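Local structure of alginate lyase (3NNB) at residues D38-M43 and T109-A114; G238-A243 and S293-D298. The protein probably breaks down alginate, the polysaccharide of brown algae and some bacteria, by beta-elimination. All coordinates share one frame; numbering follows the deposited sequence. Where two conformers were deposited one is given.

Along the chain the two interactions come in series, so their loops neither nest nor cross. Interaction 1 closes first: residues 38-43, at the end of helix 27-41, meet residues 109-114 inside helix 98-118, and the 65 residues between them hold the antiparallel strands 70-71 and 83-84, strand 64-66, whose partner 148-151 comes later, and the start of helix 98-118. Interaction 2 opens after that loop has closed. It brings the start of helix 240-258 to the turn after helix 274-293, across 49 mostly helical residues. The centres of interactions 1 and 2 lie 30 Å apart and their nearest atoms about 15 Å apart. Interaction 1 packs two helices together; interaction 2 joins helix ends.

Interaction 1: D38-M43 and T109-A114; sequences DKALKM and TTLGLA
Leu-41, which touches Leu-111 across the contact, also uses its carbonyl O to bind Lys-126 NZ, and Met-43 O binds the same ammonium group. Two backbone oxygens therefore grip one nitrogen of helix 121-136, and acceptors near the C-terminal end of helix 27-41 would probably favour its positive charge. Leu-111 packs on Lys-126 too, along with Tyr-123 and Ala-127, so it fills the angle where the three helices meet.

Between the two segments themselves the evidence is wholly apolar. The methyl of Ala-40 points toward Leu-111 and meets the fork of its side chain centrally: Ala-40 CB is 4.0 Å from Leu-111 CG and also 4.0 Å from both Leu-111 CD1 and CD2. The backbones come close enough for this because one partner is so small, with CA atoms of Ala-40 and Leu-111 7.3 Å apart. Leu-41 adds a second touch at the side, Leu-41 CD2 lying 4.1 Å from Leu-111 CD2 as the two branched chains cross obliquely. Leu-111 CG stands beside its own backbone N, opposite the carbonyl carbon (chi1 -67°), which directs both methyls to the neighbouring helix. An alanine at Leu-111 is likely to open a gap facing Ala-40 and to deprive Leu-41 CD2 of its methyl partner.

Asp-38 OD1 and Tyr-123 OH form a hydrogen bond between helices 27-41 and 121-136. The successive helices 98-118 and 121-136 thus both pack on helix 27-41, as in the alpha-helical toroid expected for a family of the six-hairpin clan.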
loop_
_atom_site.group_PDB
_atom_site.type_symbol
_atom_site.label_atom_id
_atom_site.label_comp_id
_atom_site.label_asym_id
_atom_site.label_seq_id
_atom_site.Cartn_x
_atom_site.Cartn_y
_atom_site.Cartn_z
ATOM N N ASP A 38 -9.572 -10.939 16.389
ATOM C CA ASP A 38 -9.319 -11.753 17.598
ATOM C C ASP A 38 -7.917 -12.346 17.572
ATOM O O ASP A 38 -7.231 -12.438 18.606
ATOM C CB ASP A 38 -10.397 -12.859 17.728
ATOM C CG ASP A 38 -11.753 -12.320 18.133
ATOM O OD1 ASP A 38 -11.876 -11.185 18.650
ATOM O OD2 ASP A 38 -12.740 -13.063 17.920
ATOM N N LYS A 39 -7.426 -12.709 16.389
ATOM C CA LYS A 39 -6.056 -13.204 16.274
ATOM C C LYS A 39 -5.042 -12.074 16.553
ATOM O O LYS A 39 -4.019 -12.275 17.226
ATOM C CB LYS A 39 -5.802 -13.788 14.879
ATOM C CG LYS A 39 -6.472 -15.122 14.631
ATOM C CD LYS A 39 -6.215 -15.602 13.181
ATOM C CE LYS A 39 -7.175 -16.723 12.789
ATOM N NZ LYS A 39 -7.183 -16.964 11.313
ATOM N N ALA A 40 -5.358 -10.860 16.080
ATOM C CA ALA A 40 -4.505 -9.710 16.324
ATOM C C ALA A 40 -4.431 -9.375 17.804
ATOM O O ALA A 40 -3.400 -8.849 18.254
ATOM C CB ALA A 40 -4.943 -8.482 15.491
ATOM N N LEU A 41 -5.523 -9.639 18.554
ATOM C CA LEU A 41 -5.494 -9.408 20.019
ATOM C C LEU A 41 -4.427 -10.234 20.718
ATOM O O LEU A 41 -3.935 -9.840 21.761
ATOM C CB LEU A 41 -6.838 -9.715 20.654
ATOM C CG LEU A 41 -8.041 -8.838 20.305
ATOM C CD1 LEU A 41 -9.320 -9.328 21.057
ATOM C CD2 LEU A 41 -7.785 -7.371 20.595
ATOM N N LYS A 42 -4.102 -11.396 20.156
ATOM C CA LYS A 42 -3.108 -12.284 20.728
ATOM C C LYS A 42 -1.684 -11.867 20.433
ATOM O O LYS A 42 -0.743 -12.430 21.013
ATOM C CB LYS A 42 -3.313 -13.701 20.166
ATOM C CG LYS A 42 -4.645 -14.314 20.553
ATOM C CD LYS A 42 -4.820 -15.698 19.946
ATOM C CE LYS A 42 -6.139 -16.327 20.403
ATOM N NZ LYS A 42 -7.376 -15.705 19.840
HETATM N N MSE A 43 -1.497 -10.978 19.461
HETATM C CA MSE A 43 -0.141 -10.641 18.978
HETATM C C MSE A 43 0.530 -9.633 19.909
HETATM O O MSE A 43 -0.077 -8.654 20.332
HETATM C CB MSE A 43 -0.179 -10.089 17.546
HETATM C CG MSE A 43 1.210 -9.697 17.009
HETATM SE SE MSE A 43 1.151 -8.931 15.216
HETATM C CE MSE A 43 0.941 -10.549 14.183
ATOM N N THR A 109 -4.818 -2.022 10.834
ATOM C CA THR A 109 -5.862 -1.978 9.797
ATOM C C THR A 109 -7.007 -2.958 10.132
ATOM O O THR A 109 -8.194 -2.577 10.125
ATOM C CB THR A 109 -5.272 -2.157 8.390
ATOM O OG1 THR A 109 -4.454 -1.006 8.101
ATOM C CG2 THR A 109 -6.356 -2.285 7.328
ATOM N N THR A 110 -6.665 -4.204 10.438
ATOM C CA THR A 110 -7.633 -5.211 10.848
ATOM C C THR A 110 -8.466 -4.726 12.051
ATOM O O THR A 110 -9.717 -4.841 12.069
ATOM C CB THR A 110 -6.909 -6.532 11.215
ATOM O OG1 THR A 110 -6.253 -7.049 10.047
ATOM C CG2 THR A 110 -7.854 -7.579 11.783
ATOM N N LEU A 111 -7.773 -4.239 13.081
ATOM C CA LEU A 111 -8.413 -3.819 14.314
ATOM C C LEU A 111 -9.299 -2.607 14.131
ATOM O O LEU A 111 -10.379 -2.535 14.708
ATOM C CB LEU A 111 -7.392 -3.594 15.437
ATOM C CG LEU A 111 -6.730 -4.941 15.872
ATOM C CD1 LEU A 111 -5.365 -4.649 16.580
ATOM C CD2 LEU A 111 -7.690 -5.835 16.757
ATOM N N GLY A 112 -8.857 -1.623 13.345
ATOM C CA GLY A 112 -9.646 -0.449 13.111
ATOM C C GLY A 112 -10.917 -0.799 12.337
ATOM O O GLY A 112 -12.005 -0.329 12.666
ATOM N N LEU A 113 -10.767 -1.614 11.311
ATOM C CA LEU A 113 -11.926 -2.108 10.560
ATOM C C LEU A 113 -12.866 -2.914 11.490
ATOM O O LEU A 113 -14.078 -2.747 11.456
ATOM C CB LEU A 113 -11.467 -2.960 9.395
ATOM C CG LEU A 113 -10.955 -2.172 8.202
ATOM C CD1 LEU A 113 -10.329 -3.168 7.200
ATOM C CD2 LEU A 113 -12.026 -1.305 7.529
ATOM N N ALA A 114 -12.298 -3.782 12.311
ATOM C CA ALA A 114 -13.109 -4.546 13.264
ATOM C C ALA A 114 -13.854 -3.634 14.233
ATOM O O ALA A 114 -15.059 -3.865 14.501
ATOM C CB ALA A 114 -12.232 -5.574 14.046
#

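Interaction 2: G238-A243 and S293-D298; sequences GNQDLA and STLGQD
Leu-295 and Gln-240 lie side by side, pointing opposite ways, one reaching out from a turn that ends a helix and the other from the first turn of helix 240-258. Both segments contain the glycine of a Schellman motif: Gly-238 closes helix 221-236, and Gly-296 closes helix 274-293, each with positive phi. The contact thus joins helix ends of an alpha-helical fold.

Gln-240 has CG anti to its backbone N (chi1 -172°) and stays extended beyond it, which carries the amide alongside the leucine. The encounter is van der Waals in kind, Gln-240 NE2 lying 3.7 Å from Leu-295 CD2, with the methyl well out of the amide plane rather than at its rim. The other branch of the leucine turns to helix 240-258: Leu-295 CD1 is 4.5 Å from Ala-243 CB, a looser approach to a buried methyl that also packs on Thr-231, Ala-234 and Leu-235 of helix 221-236. Leu-295 in addition rests on Met-244 and Ile-247, so its isobutyl group lies against one side of helix 240-258.

Each backbone is set by local bonds. Asn-239 is the N-cap of helix 240-258, its OD1 accepting from Leu-242 N at 3.2 Å, with the donor above the carbonyl plane. In the other segment a type I turn runs from Ser-293 to Gly-296, closed by Gly-296 N to Ser-293 O at 3.1 Å. Gln-297 folds back over this turn, and its OE1 makes a weak bond to Gln-248 NE2 of helix 240-258. Its own amide nitrogen braces the carbonyl of the packing leucine: Gln-297 NE2 donates to Leu-295 O over 3.2 Å, nearly straight at 169°.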
loop_
_atom_site.group_PDB
_atom_site.type_symbol
_atom_site.label_atom_id
_atom_site.label_comp_id
_atom_site.label_asym_id
_atom_site.label_seq_id
_atom_site.Cartn_x
_atom_site.Cartn_y
_atom_site.Cartn_z
ATOM N N GLY A 238 -3.290 17.546 7.486
ATOM C CA GLY A 238 -3.971 18.832 7.268
ATOM C C GLY A 238 -3.415 19.701 6.148
ATOM O O GLY A 238 -3.774 20.872 6.023
ATOM N N ASN A 239 -2.538 19.158 5.326
ATOM C CA ASN A 239 -1.841 19.923 4.307
ATOM C C ASN A 239 -2.530 19.689 2.969
ATOM O O ASN A 239 -2.003 19.009 2.081
ATOM C CB ASN A 239 -0.369 19.549 4.257
ATOM C CG ASN A 239 0.464 20.527 3.459
ATOM O OD1 ASN A 239 -0.067 21.367 2.729
ATOM N ND2 ASN A 239 1.776 20.414 3.575
ATOM N N GLN A 240 -3.731 20.242 2.854
ATOM C CA GLN A 240 -4.562 20.004 1.664
ATOM C C GLN A 240 -3.904 20.618 0.434
ATOM O O GLN A 240 -4.053 20.105 -0.688
ATOM C CB GLN A 240 -6.019 20.488 1.896
ATOM C CG GLN A 240 -7.035 20.101 0.758
ATOM C CD GLN A 240 -8.482 20.581 1.038
ATOM O OE1 GLN A 240 -8.842 21.747 0.771
ATOM N NE2 GLN A 240 -9.318 19.669 1.506
ATOM N N ASP A 241 -3.148 21.697 0.602
ATOM C CA ASP A 241 -2.527 22.335 -0.547
ATOM C C ASP A 241 -1.467 21.458 -1.174
ATOM O O ASP A 241 -1.399 21.372 -2.394
ATOM C CB ASP A 241 -1.936 23.716 -0.206
ATOM C CG ASP A 241 -3.007 24.783 0.061
ATOM O OD1 ASP A 241 -4.223 24.577 -0.191
ATOM O OD2 ASP A 241 -2.608 25.853 0.555
ATOM N N LEU A 242 -0.625 20.808 -0.358
ATOM C CA LEU A 242 0.393 19.914 -0.887
ATOM C C LEU A 242 -0.267 18.726 -1.594
ATOM O O LEU A 242 0.219 18.282 -2.629
ATOM C CB LEU A 242 1.311 19.374 0.227
ATOM C CG LEU A 242 2.425 18.386 -0.158
ATOM C CD1 LEU A 242 3.379 18.856 -1.276
ATOM C CD2 LEU A 242 3.285 18.036 1.117
ATOM N N ALA A 243 -1.340 18.194 -1.018
ATOM C CA ALA A 243 -2.091 17.101 -1.639
ATOM C C ALA A 243 -2.646 17.535 -2.987
ATOM O O ALA A 243 -2.478 16.829 -3.987
ATOM C CB ALA A 243 -3.225 16.614 -0.736
ATOM N N SER A 293 -10.701 11.740 -5.820
ATOM C CA SER A 293 -12.160 11.913 -5.939
ATOM C C SER A 293 -12.711 12.628 -4.713
ATOM O O SER A 293 -13.729 13.343 -4.762
ATOM C CB SER A 293 -12.875 10.564 -6.103
ATOM O OG SER A 293 -12.842 9.810 -4.904
ATOM N N THR A 294 -12.082 12.394 -3.573
ATOM C CA THR A 294 -12.568 13.030 -2.330
ATOM C C THR A 294 -12.346 14.554 -2.344
ATOM O O THR A 294 -12.988 15.276 -1.565
ATOM C CB THR A 294 -11.950 12.409 -1.065
ATOM O OG1 THR A 294 -10.583 12.795 -0.893
ATOM C CG2 THR A 294 -12.131 10.883 -1.036
ATOM N N LEU A 295 -11.437 15.031 -3.191
ATOM C CA LEU A 295 -11.164 16.420 -3.368
ATOM C C LEU A 295 -11.769 16.927 -4.701
ATOM O O LEU A 295 -11.445 18.012 -5.114
ATOM C CB LEU A 295 -9.652 16.669 -3.361
ATOM C CG LEU A 295 -8.853 16.269 -2.124
ATOM C CD1 LEU A 295 -7.389 16.638 -2.312
ATOM C CD2 LEU A 295 -9.429 16.912 -0.894
ATOM N N GLY A 296 -12.593 16.126 -5.359
ATOM C CA GLY A 296 -13.218 16.517 -6.618
ATOM C C GLY A 296 -12.303 16.625 -7.816
ATOM O O GLY A 296 -12.621 17.299 -8.795
ATOM N N GLN A 297 -11.161 15.941 -7.750
ATOM C CA GLN A 297 -10.180 15.910 -8.814
ATOM C C GLN A 297 -10.289 14.605 -9.619
ATOM O O GLN A 297 -10.238 13.497 -9.069
ATOM C CB GLN A 297 -8.765 16.074 -8.261
ATOM C CG GLN A 297 -8.592 17.285 -7.333
ATOM C CD GLN A 297 -8.901 18.579 -8.044
ATOM O OE1 GLN A 297 -8.275 18.885 -9.052
ATOM N NE2 GLN A 297 -9.918 19.319 -7.560
ATOM N N ASP A 298 -10.507 14.736 -10.917
ATOM C CA ASP A 298 -10.771 13.565 -11.761
ATOM C C ASP A 298 -9.447 13.071 -12.356
ATOM O O ASP A 298 -9.104 13.398 -13.478
ATOM C CB ASP A 298 -11.744 13.929 -12.872
ATOM C CG ASP A 298 -12.207 12.711 -13.656
ATOM O OD1 ASP A 298 -11.629 11.595 -13.476
ATOM O OD2 ASP A 298 -13.132 12.861 -14.472
#